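Local coordinates for serine--tRNA ligase (Pyrococcus horikoshii, PDB 2ZR2), which catalyses the ATP-dependent attachment of serine to its cognate tRNA and probably also serylates the selenocysteine tRNA, at residues A[131-136]-A[151-156]; A[221-226]-A[246-251]; A[263-268]-A[388-393]; A[303-308]-A[405-410]. One frame throughout, in Å; residues are numbered along the deposited sequence.

Interaction 4 lies at the active site: Lys304, Thr406 and Ala409 touch the AMP, and Glu306 and Thr406 are predicted serine ligands. Interaction 2 stands beside it, centres about 19 Å apart and nearest atoms about 5 Å; the side chain of Pro251 is about 7 Å from the AMP, and residues of this contact also touch the second subunit. Interaction 3 belongs to the same run of strands as interaction 4, since 387-390 neighbours 398-406, but its centre is about 27 Å away and it touches no annotated site. Interaction 1 is peripheral, a parallel strand pair about 28 Å from interaction 4 and about 52 Å from interaction 3, centre to centre.

Interaction 1: residues A[131-136]-A[151-156]; sequences KARVWK and EYEILE
Leu155 and Arg133 cross at a slant on one face of a parallel strand pair, the two strands of a beta-alpha-beta unit whose crossover helix is 139-146. Leu155 lays CD1 against Arg133 CB at 3.9 Å, while its other methyl, CD2, reaches the guanidinium, 3.8 Å from NH2. Arg133 bends at chi3 (57°), which swings the guanidinium across that methyl, and its NH1 goes on to the carbonyls of Asn420 and Gln422. On the same face Lys131, extended throughout, runs beside Glu151 and then over Glu153: CE packs on Glu153 CB at 3.8 Å, but NZ and OE1 of Glu153 form only a long salt bridge of 4.0 Å. Ala132, Val134 and Tyr152 point to the other face, that of the crossover helix, where Phe142 meets all three. There Tyr152 CB lies against Val134 CG2 at 4.2 Å, and the tyrosine ring has Ile154 CD1 at its edge, in plane. Between the faces runs the backbone ladder, in which Val134 N donates to Glu153 O at 2.8 Å with an almost straight N-H...O angle of 177°.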
# COMPACT_ATOMS: atom_id res chain seq x y z
N LYS A 131 -10.40 17.33 -29.96
CA LYS A 131 -9.74 17.30 -31.28
C LYS A 131 -8.48 16.43 -31.25
O LYS A 131 -7.38 16.91 -30.95
CB LYS A 131 -9.36 18.72 -31.72
CG LYS A 131 -8.74 18.79 -33.11
CD LYS A 131 -8.56 20.24 -33.52
CE LYS A 131 -8.17 20.38 -34.99
NZ LYS A 131 -7.96 21.81 -35.37
N ALA A 132 -8.66 15.16 -31.57
CA ALA A 132 -7.55 14.21 -31.57
C ALA A 132 -6.46 14.52 -32.55
O ALA A 132 -6.70 14.96 -33.67
CB ALA A 132 -8.06 12.80 -31.84
N ARG A 133 -5.24 14.28 -32.11
CA ARG A 133 -4.09 14.48 -32.95
C ARG A 133 -3.79 13.06 -33.43
O ARG A 133 -3.51 12.18 -32.62
CB ARG A 133 -2.97 15.06 -32.11
CG ARG A 133 -3.40 16.37 -31.44
CD ARG A 133 -2.33 16.92 -30.52
NE ARG A 133 -1.07 17.12 -31.21
CZ ARG A 133 0.11 17.14 -30.60
NH1 ARG A 133 0.18 16.95 -29.29
NH2 ARG A 133 1.22 17.34 -31.29
N VAL A 134 -3.90 12.84 -34.74
CA VAL A 134 -3.69 11.51 -35.32
C VAL A 134 -2.56 11.42 -36.34
O VAL A 134 -2.43 12.25 -37.23
CB VAL A 134 -4.98 11.01 -36.02
CG1 VAL A 134 -4.79 9.59 -36.50
CG2 VAL A 134 -6.17 11.11 -35.06
N TRP A 135 -1.74 10.39 -36.19
CA TRP A 135 -0.64 10.14 -37.11
C TRP A 135 -1.21 9.66 -38.45
O TRP A 135 -2.17 8.88 -38.47
CB TRP A 135 0.25 9.04 -36.56
CG TRP A 135 1.35 8.66 -37.47
CD1 TRP A 135 2.24 9.49 -38.08
CD2 TRP A 135 1.79 7.33 -37.75
NE1 TRP A 135 3.22 8.76 -38.72
CE2 TRP A 135 2.97 7.43 -38.52
CE3 TRP A 135 1.31 6.06 -37.41
CZ2 TRP A 135 3.67 6.30 -38.96
CZ3 TRP A 135 2.01 4.94 -37.85
CH2 TRP A 135 3.18 5.07 -38.62
N LYS A 136 -0.61 10.11 -39.55
CA LYS A 136 -1.10 9.72 -40.87
C LYS A 136 -1.34 8.21 -40.94
O LYS A 136 -2.30 7.76 -41.56
CB LYS A 136 -0.13 10.14 -41.98
CG LYS A 136 -0.61 9.80 -43.40
CD LYS A 136 0.49 10.03 -44.42
CE LYS A 136 0.05 9.66 -45.83
NZ LYS A 136 1.21 9.48 -46.77
N GLU A 151 -13.74 15.25 -33.89
CA GLU A 151 -12.86 16.23 -34.52
C GLU A 151 -11.40 15.80 -34.42
O GLU A 151 -10.95 15.40 -33.35
CB GLU A 151 -13.04 17.59 -33.83
CG GLU A 151 -12.43 18.75 -34.57
CD GLU A 151 -13.13 18.98 -35.89
OE1 GLU A 151 -14.28 19.48 -35.87
OE2 GLU A 151 -12.54 18.66 -36.95
N TYR A 152 -10.66 15.87 -35.52
CA TYR A 152 -9.25 15.47 -35.47
C TYR A 152 -8.33 16.33 -36.32
O TYR A 152 -8.78 17.15 -37.11
CB TYR A 152 -9.09 14.00 -35.86
CG TYR A 152 -9.42 13.70 -37.30
CD1 TYR A 152 -8.41 13.48 -38.25
CD2 TYR A 152 -10.74 13.63 -37.72
CE1 TYR A 152 -8.74 13.19 -39.58
CE2 TYR A 152 -11.07 13.35 -39.03
CZ TYR A 152 -10.07 13.13 -39.96
OH TYR A 152 -10.45 12.85 -41.24
N GLU A 153 -7.04 16.12 -36.13
CA GLU A 153 -6.01 16.86 -36.85
C GLU A 153 -4.93 15.84 -37.19
O GLU A 153 -4.58 15.01 -36.35
CB GLU A 153 -5.45 17.95 -35.94
CG GLU A 153 -4.12 18.52 -36.37
CD GLU A 153 -3.56 19.50 -35.35
OE1 GLU A 153 -4.20 20.55 -35.10
OE2 GLU A 153 -2.47 19.21 -34.78
N ILE A 154 -4.41 15.87 -38.41
CA ILE A 154 -3.39 14.92 -38.80
C ILE A 154 -2.03 15.38 -38.34
O ILE A 154 -1.77 16.57 -38.22
CB ILE A 154 -3.35 14.73 -40.32
CG1 ILE A 154 -4.72 14.26 -40.84
CG2 ILE A 154 -2.27 13.72 -40.69
CD1 ILE A 154 -5.12 12.87 -40.41
N LEU A 155 -1.15 14.43 -38.06
CA LEU A 155 0.18 14.78 -37.61
C LEU A 155 1.21 14.33 -38.62
O LEU A 155 1.13 13.21 -39.16
CB LEU A 155 0.50 14.13 -36.27
CG LEU A 155 -0.18 14.64 -35.01
CD1 LEU A 155 0.20 13.71 -33.85
CD2 LEU A 155 0.22 16.08 -34.73
N GLU A 156 2.17 15.21 -38.85
CA GLU A 156 3.27 14.96 -39.77
C GLU A 156 4.09 13.80 -39.21
O GLU A 156 4.02 12.65 -39.68
CB GLU A 156 4.18 16.20 -39.88
CG GLU A 156 3.56 17.45 -40.51
CD GLU A 156 2.84 18.35 -39.52
OE1 GLU A 156 2.65 19.55 -39.84
OE2 GLU A 156 2.46 17.87 -38.42

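Interaction 2: residues A[221-226]-A[246-251]; sequences VRRFVE and DLYLIP
This is a largely buried contact in which a two-stranded antiparallel bridge passes into the start of a short helix, in the class II catalytic core, where Arg222 and its neighbours meet the second subunit. Val221 and Tyr248 form a hydrogen-bonded antiparallel pair: Val221 N gives to Tyr248 O at 2.8 Å, and Tyr248 N returns a bond to Val221 O. Beyond it Val221 CG1 meets Ile250 CG2 at 3.7 Å, the two side chains crossing at about a right angle. Asp246 OD2 accepts the backbone N of Arg223 at 2.8 Å on its syn side, 34° out of the carboxylate plane. Arg223, stretched from CG to NE, runs past the Tyr248 ring, and its NH2 hydrogen-bonds to Tyr248 OH at 3.0 Å; the hydroxyl lies almost in the guanidinium plane, at the edge of the group, and that plane stands 75° from the ring. A phenylalanine in place of Tyr248 would probably leave Arg223 NH2 without this acceptor and its guanidinium less firmly set. With Glu227 paired to NE, the charge of Arg223 is probably balanced mainly by that carboxylate, with the phenol oxygen and the Phe235 ring, a cation-pi partner, holding the group in place.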
# COMPACT_ATOMS: atom_id res chain seq x y z
N VAL A 221 -7.65 -4.13 4.11
CA VAL A 221 -8.94 -4.36 4.74
C VAL A 221 -9.16 -5.83 5.01
O VAL A 221 -8.42 -6.68 4.50
CB VAL A 221 -10.12 -3.89 3.86
CG1 VAL A 221 -10.04 -2.40 3.63
CG2 VAL A 221 -10.14 -4.68 2.56
N ARG A 222 -10.19 -6.10 5.82
CA ARG A 222 -10.58 -7.45 6.19
C ARG A 222 -11.28 -8.14 4.99
O ARG A 222 -11.88 -7.48 4.15
CB ARG A 222 -11.52 -7.37 7.39
CG ARG A 222 -11.40 -8.52 8.35
CD ARG A 222 -10.76 -8.10 9.65
NE ARG A 222 -11.49 -7.00 10.27
CZ ARG A 222 -11.34 -6.63 11.54
NH1 ARG A 222 -12.04 -5.61 12.02
NH2 ARG A 222 -10.49 -7.27 12.33
N ARG A 223 -11.22 -9.47 4.92
CA ARG A 223 -11.81 -10.18 3.78
C ARG A 223 -13.28 -9.90 3.45
O ARG A 223 -13.66 -9.83 2.27
CB ARG A 223 -11.62 -11.69 3.94
CG ARG A 223 -11.89 -12.44 2.65
CD ARG A 223 -11.84 -13.95 2.81
NE ARG A 223 -12.23 -14.64 1.58
CZ ARG A 223 -11.37 -15.10 0.66
NH1 ARG A 223 -11.84 -15.71 -0.43
NH2 ARG A 223 -10.07 -14.98 0.84
N PHE A 224 -14.12 -9.76 4.47
CA PHE A 224 -15.53 -9.52 4.21
C PHE A 224 -15.83 -8.26 3.39
O PHE A 224 -16.86 -8.20 2.71
CB PHE A 224 -16.32 -9.51 5.52
CG PHE A 224 -16.32 -8.18 6.21
CD1 PHE A 224 -17.33 -7.25 5.96
CD2 PHE A 224 -15.33 -7.87 7.15
CE1 PHE A 224 -17.36 -6.03 6.62
CE2 PHE A 224 -15.35 -6.65 7.83
CZ PHE A 224 -16.37 -5.72 7.57
N VAL A 225 -14.97 -7.25 3.45
CA VAL A 225 -15.27 -6.06 2.66
C VAL A 225 -14.87 -6.29 1.21
O VAL A 225 -15.44 -5.69 0.30
CB VAL A 225 -14.61 -4.78 3.26
CG1 VAL A 225 -13.89 -5.11 4.54
CG2 VAL A 225 -13.72 -4.10 2.24
N GLU A 226 -13.91 -7.19 0.98
CA GLU A 226 -13.51 -7.50 -0.38
C GLU A 226 -14.55 -8.40 -1.00
O GLU A 226 -14.93 -8.21 -2.15
CB GLU A 226 -12.15 -8.22 -0.43
CG GLU A 226 -10.99 -7.28 -0.37
CD GLU A 226 -11.16 -6.09 -1.31
OE1 GLU A 226 -11.13 -6.30 -2.55
OE2 GLU A 226 -11.32 -4.96 -0.81
N ASP A 246 -5.97 -11.47 8.33
CA ASP A 246 -7.21 -11.30 7.60
C ASP A 246 -7.06 -9.84 7.12
O ASP A 246 -7.66 -8.90 7.67
CB ASP A 246 -8.41 -11.46 8.53
CG ASP A 246 -9.75 -11.25 7.81
OD1 ASP A 246 -10.76 -11.07 8.52
OD2 ASP A 246 -9.81 -11.27 6.56
N LEU A 247 -6.21 -9.66 6.12
CA LEU A 247 -5.96 -8.35 5.55
C LEU A 247 -5.68 -8.52 4.08
O LEU A 247 -4.94 -9.42 3.67
CB LEU A 247 -4.75 -7.69 6.20
CG LEU A 247 -4.93 -7.16 7.62
CD1 LEU A 247 -3.57 -6.80 8.21
CD2 LEU A 247 -5.84 -5.94 7.60
N TYR A 248 -6.29 -7.66 3.29
CA TYR A 248 -6.12 -7.70 1.86
C TYR A 248 -5.79 -6.29 1.38
O TYR A 248 -6.34 -5.32 1.89
CB TYR A 248 -7.41 -8.23 1.23
CG TYR A 248 -7.72 -9.64 1.69
CD1 TYR A 248 -8.21 -9.89 2.98
CD2 TYR A 248 -7.50 -10.73 0.85
CE1 TYR A 248 -8.47 -11.20 3.40
CE2 TYR A 248 -7.76 -12.03 1.26
CZ TYR A 248 -8.24 -12.26 2.53
OH TYR A 248 -8.48 -13.55 2.91
N LEU A 249 -4.86 -6.18 0.43
CA LEU A 249 -4.49 -4.87 -0.12
C LEU A 249 -5.63 -4.44 -1.03
O LEU A 249 -6.04 -5.18 -1.92
CB LEU A 249 -3.19 -4.96 -0.91
CG LEU A 249 -1.91 -5.32 -0.14
CD1 LEU A 249 -0.76 -5.48 -1.10
CD2 LEU A 249 -1.58 -4.24 0.86
N ILE A 250 -6.16 -3.25 -0.80
CA ILE A 250 -7.27 -2.79 -1.61
C ILE A 250 -6.86 -2.50 -3.04
O ILE A 250 -5.80 -1.92 -3.29
CB ILE A 250 -7.90 -1.52 -1.01
CG1 ILE A 250 -6.85 -0.41 -0.92
CG2 ILE A 250 -8.46 -1.81 0.37
CD1 ILE A 250 -7.45 0.92 -0.62
N PRO A 251 -7.68 -2.94 -4.01
CA PRO A 251 -7.41 -2.73 -5.44
C PRO A 251 -7.98 -1.40 -5.92
O PRO A 251 -7.74 -0.98 -7.05
CB PRO A 251 -8.11 -3.91 -6.09
CG PRO A 251 -9.29 -4.11 -5.18
CD PRO A 251 -8.70 -3.99 -3.82

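Interaction 3: residues A[263-268]-A[388-393]; sequences NEILDG and RFRDRT
Strands 264-267 and 388-390 run parallel, 39° apart in direction, and four backbone hydrogen bonds pass alternately between them, beginning with Arg388 N to Glu264 O and ending with Gly268 N to Arg390 O. The pair sits at the margin of the class II synthetase core, where 387-390 also borders strand 398-406. Ile265 is the apolar hub of one face. It lies alongside Arg388, the two pointing the same way, and sets CD1 over a face of the guanidinium, 3.9 Å from NH1. Its other branch, CG2, packs against Arg390 CD, also at 3.9 Å, so two arginine chains flank one isoleucine. Both bend at chi3 (-66° in Arg388, -46° in Arg390), which keeps their guanidinium groups near CD1. Across the backbone, Leu266 CB meets Phe389 CB at 3.9 Å. At the start of the pair the Glu264 carboxylate forms a salt bridge with Arg176 of the second subunit. Where the strands end, Asp391 OD2, already paired with Arg312, lies 3.4 Å from Gly268 CA, and the same glycine presents CA to the edge of the Phe389 ring, 4.1 Å from CD2.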
# COMPACT_ATOMS: atom_id res chain seq x y z
N ASN A 263 -23.09 -3.07 7.51
CA ASN A 263 -23.94 -3.35 8.67
C ASN A 263 -24.48 -2.10 9.34
O ASN A 263 -24.33 -1.91 10.52
CB ASN A 263 -23.21 -4.21 9.72
CG ASN A 263 -22.97 -5.64 9.26
OD1 ASN A 263 -23.90 -6.33 8.83
ND2 ASN A 263 -21.72 -6.10 9.35
N GLU A 264 -25.11 -1.23 8.56
CA GLU A 264 -25.68 -0.01 9.10
C GLU A 264 -27.05 0.17 8.49
O GLU A 264 -27.45 -0.55 7.57
CB GLU A 264 -24.84 1.22 8.75
CG GLU A 264 -23.47 1.31 9.42
CD GLU A 264 -22.83 2.70 9.26
OE1 GLU A 264 -21.63 2.84 9.56
OE2 GLU A 264 -23.54 3.64 8.84
N ILE A 265 -27.79 1.13 9.04
CA ILE A 265 -29.09 1.48 8.53
C ILE A 265 -28.98 2.98 8.50
O ILE A 265 -29.00 3.62 9.55
CB ILE A 265 -30.24 1.06 9.45
CG1 ILE A 265 -30.27 -0.47 9.57
CG2 ILE A 265 -31.57 1.59 8.89
CD1 ILE A 265 -31.37 -1.00 10.44
N LEU A 266 -28.81 3.53 7.31
CA LEU A 266 -28.65 4.96 7.18
C LEU A 266 -29.97 5.70 7.36
O LEU A 266 -31.05 5.09 7.33
CB LEU A 266 -28.04 5.28 5.82
CG LEU A 266 -26.73 4.58 5.48
CD1 LEU A 266 -26.26 5.03 4.12
CD2 LEU A 266 -25.69 4.90 6.54
N ASP A 267 -29.88 7.01 7.57
CA ASP A 267 -31.06 7.83 7.70
C ASP A 267 -31.27 8.47 6.34
O ASP A 267 -30.41 9.22 5.87
CB ASP A 267 -30.86 8.93 8.74
CG ASP A 267 -32.08 9.84 8.87
OD1 ASP A 267 -32.47 10.47 7.86
OD2 ASP A 267 -32.65 9.92 9.98
N GLY A 268 -32.40 8.16 5.71
CA GLY A 268 -32.69 8.71 4.39
C GLY A 268 -32.45 10.21 4.26
O GLY A 268 -32.19 10.71 3.16
N ARG A 388 -28.41 -0.83 4.57
CA ARG A 388 -29.78 -0.41 4.40
C ARG A 388 -30.00 1.00 4.90
O ARG A 388 -29.11 1.62 5.50
CB ARG A 388 -30.71 -1.33 5.17
CG ARG A 388 -30.74 -2.74 4.65
CD ARG A 388 -31.52 -3.61 5.58
NE ARG A 388 -30.85 -3.74 6.86
CZ ARG A 388 -31.34 -4.43 7.88
NH1 ARG A 388 -30.66 -4.51 9.02
NH2 ARG A 388 -32.52 -5.04 7.77
N PHE A 389 -31.20 1.51 4.64
CA PHE A 389 -31.56 2.84 5.08
C PHE A 389 -33.06 2.85 5.35
O PHE A 389 -33.80 1.99 4.85
CB PHE A 389 -31.23 3.87 4.00
CG PHE A 389 -32.20 3.87 2.86
CD1 PHE A 389 -32.34 2.75 2.05
CD2 PHE A 389 -33.01 4.98 2.63
CE1 PHE A 389 -33.27 2.73 1.04
CE2 PHE A 389 -33.94 4.98 1.62
CZ PHE A 389 -34.08 3.84 0.81
N ARG A 390 -33.49 3.81 6.15
CA ARG A 390 -34.89 3.98 6.49
C ARG A 390 -35.17 5.49 6.54
O ARG A 390 -34.27 6.29 6.85
CB ARG A 390 -35.20 3.29 7.84
CG ARG A 390 -35.04 4.15 9.09
CD ARG A 390 -34.74 3.33 10.34
NE ARG A 390 -35.60 2.15 10.47
CZ ARG A 390 -35.41 1.17 11.36
NH1 ARG A 390 -36.24 0.14 11.41
NH2 ARG A 390 -34.38 1.23 12.21
N ASP A 391 -36.39 5.87 6.20
CA ASP A 391 -36.83 7.27 6.19
C ASP A 391 -37.66 7.56 7.43
O ASP A 391 -37.53 8.62 8.03
CB ASP A 391 -37.66 7.55 4.95
CG ASP A 391 -36.85 8.11 3.83
OD1 ASP A 391 -37.03 7.66 2.68
OD2 ASP A 391 -36.03 9.02 4.10
N ARG A 392 -38.53 6.61 7.77
CA ARG A 392 -39.41 6.69 8.93
C ARG A 392 -39.00 5.56 9.87
O ARG A 392 -39.17 4.37 9.56
CB ARG A 392 -40.87 6.54 8.47
CG ARG A 392 -41.94 6.55 9.57
CD ARG A 392 -42.12 7.89 10.27
NE ARG A 392 -41.01 8.21 11.16
CZ ARG A 392 -40.99 9.24 12.00
NH1 ARG A 392 -42.04 10.06 12.07
NH2 ARG A 392 -39.93 9.46 12.77
N THR A 393 -38.45 5.95 11.02
CA THR A 393 -37.96 5.03 12.05
C THR A 393 -38.86 3.86 12.47
O THR A 393 -38.50 3.12 13.39
CB THR A 393 -37.59 5.82 13.32
OG1 THR A 393 -38.72 6.58 13.76
CG2 THR A 393 -36.43 6.78 13.03

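Interaction 4: residues A[303-308]-A[405-410]; sequences HKVEQF and STAIAT. With AMP (adenosine monophosphate), chain C.
Gln307 and Ser405 close the tight end of this antiparallel pairing, Gln307 N giving to Ser405 O at 2.7 Å and Ser405 N returning to Gln307 O. The Gln307 amide continues the grip: with CG anti to the carbonyl carbon (chi1 -60°) and the chain extended beyond it, NE2 reaches Thr406 O at 3.1 Å, from above the carbonyl plane. Thr406 O also takes Ser405 OG, so two donors hold it. A leucine at Gln307 would probably cost Thr406 O one of those donors and leave Asn326, which bonds to OE1, without its acceptor. Packing here is close, Val305 CG1 meeting Ala407 CB at 3.6 Å, and helices 190-209 and 316-333 back this face. The other face is turned to the nucleotide rather than to solvent, with Ala409 CB 3.5 Å from AMP O2'. Lys304 CD lies 3.8 Å from both Thr406 CG2 and AMP O4', and the bends at chi3 and chi4 beyond it turn NZ to a hydrogen bond with Thr252 OG1 and a salt bridge to Glu306 OE1 at 3.4 Å, whose hydrogen bond is weak. Ala407 and Ile408 both sit opposite Val305, a classic beta bulge in the antiparallel active-site sheet of a class II aminoacyl-tRNA synthetase.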
# COMPACT_ATOMS: atom_id res chain seq x y z
N HIS A 303 -2.07 5.19 -8.18
CA HIS A 303 -2.84 6.08 -7.33
C HIS A 303 -4.15 6.39 -8.02
O HIS A 303 -4.21 6.54 -9.25
CB HIS A 303 -2.05 7.34 -7.12
CG HIS A 303 -0.77 7.11 -6.40
ND1 HIS A 303 0.30 7.98 -6.48
CD2 HIS A 303 -0.39 6.13 -5.54
CE1 HIS A 303 1.28 7.54 -5.72
NE2 HIS A 303 0.89 6.42 -5.13
N LYS A 304 -5.23 6.45 -7.25
CA LYS A 304 -6.52 6.75 -7.84
C LYS A 304 -7.48 7.46 -6.91
O LYS A 304 -7.71 7.05 -5.77
CB LYS A 304 -7.18 5.48 -8.36
CG LYS A 304 -8.57 5.73 -8.94
CD LYS A 304 -9.11 4.54 -9.75
CE LYS A 304 -9.26 3.30 -8.89
NZ LYS A 304 -9.98 3.62 -7.61
N VAL A 305 -8.04 8.55 -7.41
CA VAL A 305 -9.02 9.33 -6.68
C VAL A 305 -10.35 8.72 -7.13
O VAL A 305 -10.66 8.71 -8.32
CB VAL A 305 -8.94 10.80 -7.11
CG1 VAL A 305 -10.06 11.59 -6.46
CG2 VAL A 305 -7.58 11.37 -6.72
N GLU A 306 -11.14 8.21 -6.19
CA GLU A 306 -12.39 7.56 -6.56
C GLU A 306 -13.66 8.21 -6.04
O GLU A 306 -13.71 8.72 -4.93
CB GLU A 306 -12.36 6.09 -6.12
CG GLU A 306 -13.57 5.28 -6.49
CD GLU A 306 -13.42 4.53 -7.80
OE1 GLU A 306 -12.79 5.06 -8.73
OE2 GLU A 306 -13.94 3.39 -7.89
N GLN A 307 -14.70 8.21 -6.87
CA GLN A 307 -15.97 8.78 -6.48
C GLN A 307 -16.82 7.63 -5.98
O GLN A 307 -16.95 6.60 -6.67
CB GLN A 307 -16.72 9.39 -7.68
CG GLN A 307 -16.07 10.53 -8.45
CD GLN A 307 -16.91 10.90 -9.68
OE1 GLN A 307 -18.04 11.37 -9.54
NE2 GLN A 307 -16.37 10.67 -10.86
N PHE A 308 -17.39 7.76 -4.80
CA PHE A 308 -18.27 6.71 -4.34
C PHE A 308 -19.56 7.36 -3.88
O PHE A 308 -19.54 8.43 -3.28
CB PHE A 308 -17.64 5.90 -3.22
CG PHE A 308 -18.37 4.63 -2.91
CD1 PHE A 308 -19.52 4.65 -2.11
CD2 PHE A 308 -17.90 3.41 -3.39
CE1 PHE A 308 -20.17 3.46 -1.78
CE2 PHE A 308 -18.54 2.22 -3.07
CZ PHE A 308 -19.68 2.25 -2.26
N SER A 405 -16.99 5.57 -9.43
CA SER A 405 -16.44 6.04 -10.67
C SER A 405 -15.09 6.65 -10.45
O SER A 405 -14.84 7.35 -9.47
CB SER A 405 -17.36 7.07 -11.30
OG SER A 405 -16.72 7.72 -12.39
N THR A 406 -14.20 6.37 -11.38
CA THR A 406 -12.87 6.92 -11.30
C THR A 406 -13.05 8.42 -11.37
O THR A 406 -14.05 8.89 -11.90
CB THR A 406 -12.05 6.47 -12.52
OG1 THR A 406 -12.16 5.06 -12.66
CG2 THR A 406 -10.59 6.87 -12.39
N ALA A 407 -12.11 9.16 -10.80
CA ALA A 407 -12.11 10.62 -10.92
C ALA A 407 -10.85 10.70 -11.79
O ALA A 407 -10.89 11.13 -12.94
CB ALA A 407 -11.90 11.29 -9.59
N ILE A 408 -9.75 10.25 -11.22
CA ILE A 408 -8.49 10.19 -11.93
C ILE A 408 -7.60 9.13 -11.32
O ILE A 408 -7.40 9.06 -10.10
CB ILE A 408 -7.72 11.51 -11.88
CG1 ILE A 408 -8.40 12.54 -12.76
CG2 ILE A 408 -6.29 11.29 -12.38
CD1 ILE A 408 -7.70 13.90 -12.74
N ALA A 409 -7.09 8.26 -12.18
CA ALA A 409 -6.18 7.23 -11.76
C ALA A 409 -4.94 7.83 -12.42
O ALA A 409 -4.85 7.87 -13.64
CB ALA A 409 -6.56 5.91 -12.37
N THR A 410 -4.02 8.33 -11.61
CA THR A 410 -2.83 9.00 -12.12
C THR A 410 -2.06 8.24 -13.19
O THR A 410 -1.68 8.82 -14.20
CB THR A 410 -1.88 9.41 -10.97
OG1 THR A 410 -1.48 8.24 -10.23
CG2 THR A 410 -2.58 10.38 -10.03
P AMP C . -11.66 -0.54 -12.28
O1P AMP C . -12.86 0.09 -12.85
O2P AMP C . -11.26 -0.34 -10.73
O3P AMP C . -10.97 -1.86 -12.93
O5' AMP C . -10.50 0.46 -12.82
C5' AMP C . -10.74 1.86 -12.93
C4' AMP C . -9.52 2.59 -13.47
O4' AMP C . -8.35 2.30 -12.66
C3' AMP C . -9.13 2.14 -14.87
O3' AMP C . -9.96 2.80 -15.83
C2' AMP C . -7.74 2.72 -14.96
O2' AMP C . -7.81 4.14 -15.14
C1' AMP C . -7.18 2.38 -13.57
N9 AMP C . -6.51 1.04 -13.59
C8 AMP C . -7.11 -0.16 -13.44
N7 AMP C . -6.19 -1.12 -13.46
C5 AMP C . -5.00 -0.53 -13.63
C6 AMP C . -3.70 -1.01 -13.72
N6 AMP C . -3.45 -2.30 -13.64
N1 AMP C . -2.68 -0.13 -13.89
C2 AMP C . -2.91 1.19 -13.96
N3 AMP C . -4.16 1.67 -13.87
C4 AMP C . -5.21 0.83 -13.71